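Local coordinates for protein 3,4-dihydroxybenzoate decarboxylase (Enterobacter cloacae, PDB 5NY5) that probably catalyses the reversible decarboxylation of 3,4-dihydroxybenzoate to catechol, as a prenylated-FMN-dependent member of the UbiD family, at residues Pro51-Val63 against Arg70-Ala82. Sequence-based numbering, arbitrary orientation.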
loop_
_atom_site.group_PDB
_atom_site.type_symbol
_atom_site.label_atom_id
_atom_site.label_comp_id
_atom_site.label_asym_id
_atom_site.label_seq_id
_atom_site.Cartn_x
_atom_site.Cartn_y
_atom_site.Cartn_z
ATOM N N PRO A 51 -32.292 -10.808 -18.894
ATOM C CA PRO A 51 -31.807 -11.690 -19.961
ATOM C C PRO A 51 -31.601 -10.993 -21.302
ATOM O O PRO A 51 -32.416 -10.179 -21.725
ATOM C CB PRO A 51 -32.915 -12.736 -20.071
ATOM C CG PRO A 51 -34.138 -11.995 -19.701
ATOM C CD PRO A 51 -33.725 -11.023 -18.628
ATOM N N THR A 52 -30.497 -11.330 -21.958
ATOM C CA THR A 52 -30.182 -10.815 -23.281
ATOM C C THR A 52 -29.146 -11.738 -23.897
ATOM O O THR A 52 -28.606 -12.625 -23.234
ATOM C CB THR A 52 -29.668 -9.374 -23.225
ATOM O OG1 THR A 52 -29.381 -8.923 -24.551
ATOM C CG2 THR A 52 -28.398 -9.287 -22.386
ATOM N N ARG A 53 -28.871 -11.516 -25.176
ATOM C CA ARG A 53 -27.915 -12.327 -25.916
ATOM C C ARG A 53 -27.714 -11.688 -27.280
ATOM O O ARG A 53 -28.447 -10.780 -27.676
ATOM C CB ARG A 53 -28.389 -13.776 -26.073
ATOM C CG ARG A 53 -29.737 -13.923 -26.764
ATOM C CD ARG A 53 -30.009 -15.376 -27.121
ATOM N NE ARG A 53 -31.347 -15.576 -27.671
ATOM C CZ ARG A 53 -32.381 -16.042 -26.975
ATOM N NH1 ARG A 53 -32.234 -16.363 -25.697
ATOM N NH2 ARG A 53 -33.562 -16.193 -27.560
ATOM N N THR A 54 -26.706 -12.175 -27.992
ATOM C CA THR A 54 -26.544 -11.860 -29.399
ATOM C C THR A 54 -27.284 -12.897 -30.226
ATOM O O THR A 54 -27.364 -14.072 -29.858
ATOM C CB THR A 54 -25.070 -11.833 -29.802
ATOM O OG1 THR A 54 -24.461 -13.088 -29.480
ATOM C CG2 THR A 54 -24.339 -10.711 -29.080
ATOM N N GLY A 55 -27.837 -12.449 -31.346
ATOM C CA GLY A 55 -28.579 -13.324 -32.217
ATOM C C GLY A 55 -28.703 -12.767 -33.617
ATOM O O GLY A 55 -27.784 -12.143 -34.152
ATOM N N PRO A 56 -29.850 -12.988 -34.241
ATOM C CA PRO A 56 -30.056 -12.473 -35.592
ATOM C C PRO A 56 -30.362 -10.989 -35.570
ATOM O O PRO A 56 -30.893 -10.448 -34.598
ATOM C CB PRO A 56 -31.265 -13.276 -36.086
ATOM C CG PRO A 56 -32.050 -13.506 -34.846
ATOM C CD PRO A 56 -31.038 -13.699 -33.739
ATOM N N ALA A 57 -30.001 -10.324 -36.659
ATOM C CA ALA A 57 -30.576 -9.018 -36.914
ATOM C C ALA A 57 -32.060 -9.193 -37.204
ATOM O O ALA A 57 -32.499 -10.246 -37.672
ATOM C CB ALA A 57 -29.868 -8.334 -38.077
HETATM N N MSE A 58 -32.841 -8.166 -36.906
HETATM C CA MSE A 58 -34.284 -8.337 -36.937
HETATM C C MSE A 58 -35.015 -7.243 -37.696
HETATM O O MSE A 58 -34.755 -6.058 -37.509
HETATM C CB MSE A 58 -34.822 -8.421 -35.513
HETATM C CG MSE A 58 -36.235 -8.944 -35.412
HETATM SE SE MSE A 58 -36.623 -9.530 -33.602
HETATM C CE MSE A 58 -38.450 -10.148 -33.870
HETATM N N MSE A 59 -35.940 -7.665 -38.551
HETATM C CA MSE A 59 -36.789 -6.750 -39.295
HETATM C C MSE A 59 -38.221 -6.833 -38.792
HETATM O O MSE A 59 -38.834 -7.897 -38.810
HETATM C CB MSE A 59 -36.743 -7.064 -40.790
HETATM C CG MSE A 59 -37.619 -6.161 -41.638
HETATM SE SE MSE A 59 -36.803 -4.427 -41.977
HETATM C CE MSE A 59 -35.361 -5.028 -43.137
ATOM N N PHE A 60 -38.755 -5.706 -38.340
ATOM C CA PHE A 60 -40.137 -5.625 -37.878
ATOM C C PHE A 60 -40.964 -5.033 -39.014
ATOM O O PHE A 60 -40.947 -3.823 -39.242
ATOM C CB PHE A 60 -40.233 -4.790 -36.606
ATOM C CG PHE A 60 -39.584 -5.432 -35.411
ATOM C CD1 PHE A 60 -40.348 -6.101 -34.469
ATOM C CD2 PHE A 60 -38.210 -5.377 -35.235
ATOM C CE1 PHE A 60 -39.756 -6.693 -33.369
ATOM C CE2 PHE A 60 -37.612 -5.969 -34.136
ATOM C CZ PHE A 60 -38.387 -6.626 -33.201
ATOM N N ASN A 61 -41.685 -5.900 -39.730
ATOM C CA ASN A 61 -42.448 -5.485 -40.902
ATOM C C ASN A 61 -43.783 -4.846 -40.550
ATOM O O ASN A 61 -44.354 -4.139 -41.387
ATOM C CB ASN A 61 -42.688 -6.682 -41.826
ATOM C CG ASN A 61 -41.446 -7.089 -42.590
ATOM O OD1 ASN A 61 -40.643 -6.244 -42.987
ATOM N ND2 ASN A 61 -41.282 -8.388 -42.806
ATOM N N SER A 62 -44.297 -5.081 -39.347
ATOM C CA SER A 62 -45.590 -4.555 -38.922
ATOM C C SER A 62 -45.366 -3.597 -37.761
ATOM O O SER A 62 -45.109 -4.029 -36.632
ATOM C CB SER A 62 -46.536 -5.687 -38.529
ATOM O OG SER A 62 -47.758 -5.176 -38.032
ATOM N N VAL A 63 -45.469 -2.302 -38.036
ATOM C CA VAL A 63 -45.275 -1.254 -37.042
ATOM C C VAL A 63 -46.636 -0.655 -36.729
ATOM O O VAL A 63 -47.337 -0.185 -37.633
ATOM C CB VAL A 63 -44.298 -0.178 -37.540
ATOM C CG1 VAL A 63 -44.041 0.849 -36.454
ATOM C CG2 VAL A 63 -43.000 -0.816 -38.002
ATOM N N ARG A 70 -41.087 -0.415 -42.028
ATOM C CA ARG A 70 -40.431 -1.602 -41.499
ATOM C C ARG A 70 -39.122 -1.173 -40.852
ATOM O O ARG A 70 -38.322 -0.471 -41.475
ATOM C CB ARG A 70 -40.194 -2.649 -42.595
ATOM C CG ARG A 70 -39.636 -2.100 -43.897
ATOM C CD ARG A 70 -39.389 -3.214 -44.899
ATOM N NE ARG A 70 -38.829 -2.709 -46.147
ATOM C CZ ARG A 70 -38.441 -3.478 -47.160
ATOM N NH1 ARG A 70 -38.549 -4.795 -47.076
ATOM N NH2 ARG A 70 -37.941 -2.926 -48.255
ATOM N N ILE A 71 -38.919 -1.587 -39.604
ATOM C CA ILE A 71 -37.823 -1.105 -38.771
ATOM C C ILE A 71 -36.799 -2.215 -38.591
ATOM O O ILE A 71 -37.152 -3.370 -38.332
ATOM C CB ILE A 71 -38.345 -0.603 -37.412
ATOM C CG1 ILE A 71 -39.338 0.537 -37.634
ATOM C CG2 ILE A 71 -37.195 -0.151 -36.529
ATOM C CD1 ILE A 71 -39.895 1.127 -36.368
ATOM N N LEU A 72 -35.526 -1.852 -38.713
ATOM C CA LEU A 72 -34.422 -2.799 -38.711
ATOM C C LEU A 72 -33.490 -2.516 -37.540
ATOM O O LEU A 72 -33.061 -1.375 -37.349
ATOM C CB LEU A 72 -33.655 -2.704 -40.023
ATOM C CG LEU A 72 -32.516 -3.686 -40.210
ATOM C CD1 LEU A 72 -33.058 -5.098 -40.140
ATOM C CD2 LEU A 72 -31.869 -3.408 -41.546
ATOM N N VAL A 73 -33.172 -3.554 -36.767
ATOM C CA VAL A 73 -32.280 -3.431 -35.621
ATOM C C VAL A 73 -31.349 -4.633 -35.572
ATOM O O VAL A 73 -31.687 -5.726 -36.033
ATOM C CB VAL A 73 -33.046 -3.313 -34.282
ATOM C CG1 VAL A 73 -33.864 -2.038 -34.233
ATOM C CG2 VAL A 73 -33.927 -4.527 -34.068
ATOM N N GLY A 74 -30.168 -4.420 -34.998
ATOM C CA GLY A 74 -29.245 -5.494 -34.703
ATOM C C GLY A 74 -28.288 -5.871 -35.808
ATOM O O GLY A 74 -27.653 -6.928 -35.714
HETATM N N MSE A 75 -28.150 -5.047 -36.839
HETATM C CA MSE A 75 -27.346 -5.408 -38.000
HETATM C C MSE A 75 -25.885 -5.638 -37.627
HETATM O O MSE A 75 -25.262 -6.581 -38.105
HETATM C CB MSE A 75 -27.464 -4.327 -39.078
HETATM C CG MSE A 75 -27.018 -4.748 -40.477
HETATM SE SE MSE A 75 -27.979 -6.275 -41.248
HETATM C CE MSE A 75 -29.739 -5.914 -40.588
ATOM N N HIS A 76 -25.345 -4.786 -36.760
ATOM C CA HIS A 76 -23.969 -4.919 -36.302
ATOM C C HIS A 76 -23.869 -5.534 -34.913
ATOM O O HIS A 76 -22.795 -5.486 -34.306
ATOM C CB HIS A 76 -23.267 -3.559 -36.310
ATOM C CG HIS A 76 -23.623 -2.696 -37.479
ATOM N ND1 HIS A 76 -24.594 -1.721 -37.414
ATOM C CD2 HIS A 76 -23.135 -2.657 -38.741
ATOM C CE1 HIS A 76 -24.690 -1.119 -38.585
ATOM N NE2 HIS A 76 -23.817 -1.668 -39.408
ATOM N N ALA A 77 -24.953 -6.112 -34.398
ATOM C CA ALA A 77 -24.985 -6.633 -33.032
ATOM C C ALA A 77 -24.372 -8.020 -32.903
ATOM O O ALA A 77 -24.895 -8.864 -32.173
ATOM C CB ALA A 77 -26.424 -6.632 -32.523
ATOM N N SER A 78 -23.264 -8.276 -33.596
ATOM C CA SER A 78 -22.570 -9.556 -33.529
ATOM C C SER A 78 -21.217 -9.454 -34.222
ATOM O O SER A 78 -21.124 -8.936 -35.337
ATOM C CB SER A 78 -23.409 -10.666 -34.167
ATOM O OG SER A 78 -22.611 -11.792 -34.483
ATOM N N ARG A 79 -20.162 -9.939 -33.568
ATOM C CA ARG A 79 -18.852 -9.914 -34.207
ATOM C C ARG A 79 -18.793 -10.901 -35.363
ATOM O O ARG A 79 -18.189 -10.612 -36.402
ATOM C CB ARG A 79 -17.752 -10.204 -33.183
ATOM C CG ARG A 79 -16.358 -10.289 -33.788
ATOM C CD ARG A 79 -15.291 -10.524 -32.734
ATOM N NE ARG A 79 -14.737 -9.271 -32.233
ATOM C CZ ARG A 79 -13.544 -8.798 -32.567
ATOM N NH1 ARG A 79 -12.769 -9.478 -33.397
ATOM N NH2 ARG A 79 -13.123 -7.651 -32.067
ATOM N N GLU A 80 -19.424 -12.065 -35.207
ATOM C CA GLU A 80 -19.497 -13.019 -36.306
ATOM C C GLU A 80 -20.254 -12.428 -37.486
ATOM O O GLU A 80 -19.811 -12.524 -38.635
ATOM C CB GLU A 80 -20.161 -14.318 -35.843
ATOM C CG GLU A 80 -19.256 -15.254 -35.046
ATOM C CD GLU A 80 -19.058 -14.808 -33.609
ATOM O OE1 GLU A 80 -19.949 -14.117 -33.069
ATOM O OE2 GLU A 80 -18.010 -15.148 -33.019
ATOM N N ARG A 81 -21.402 -11.802 -37.215
ATOM C CA ARG A 81 -22.199 -11.220 -38.288
ATOM C C ARG A 81 -21.425 -10.136 -39.025
ATOM O O ARG A 81 -21.465 -10.064 -40.259
ATOM C CB ARG A 81 -23.509 -10.664 -37.728
ATOM C CG ARG A 81 -24.288 -9.812 -38.709
ATOM C CD ARG A 81 -25.790 -9.966 -38.535
ATOM N NE ARG A 81 -26.295 -9.340 -37.318
ATOM C CZ ARG A 81 -26.608 -9.999 -36.207
ATOM N NH1 ARG A 81 -26.468 -11.315 -36.148
ATOM N NH2 ARG A 81 -27.066 -9.340 -35.155
ATOM N N ALA A 82 -20.704 -9.291 -38.287
ATOM C CA ALA A 82 -19.902 -8.256 -38.927
ATOM C C ALA A 82 -18.785 -8.863 -39.763
ATOM O O ALA A 82 -18.478 -8.366 -40.853
ATOM C CB ALA A 82 -19.332 -7.307 -37.876
#
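Met58 and Phe60 pair with Val73 and Ile71 through four backbone hydrogen bonds. The straightest runs from Phe60 N to Ile71 O, 2.8 Å with 178° at the hydrogen. Between them, Met59 and Leu72 form a non-hydrogen-bonded pair. The side chains of Met59, modelled as selenomethionine, and Leu72 share one face: Met59 bends back beyond CG (chi2 79°, chi3 69°), which brings its CE to 3.8 Å from Leu72 CD1. On the other face the edge of the Phe60 ring meets Val73, CE2 to CG2 4.0 Å, and Val63 CG2 packs on Ile71 CG1.

Beyond the strands, Arg81 reaches back from the helix. Its NH1 donates to Gly55 O in the carbonyl plane, while NH2 donates to Gly74 O. Bonds to both segments thus hold the guanidinium group. Ala57 N lies 3.4 Å above the centre of one face, and Ser78 CB sits over the rim of the opposite face. Ser78 is also the N-cap, with OG accepting from Arg81 N at 3.0 Å. His21 ND1 is a further partner of Arg81 NH1.

Strands 22-25 and 316-319 flank the pair, and Leu35 of helix 34-42 covers Phe60 and Ile71. This is an antiparallel beta hairpin at the centre of a mixed four-stranded sheet, within the UbiD N-terminal family region.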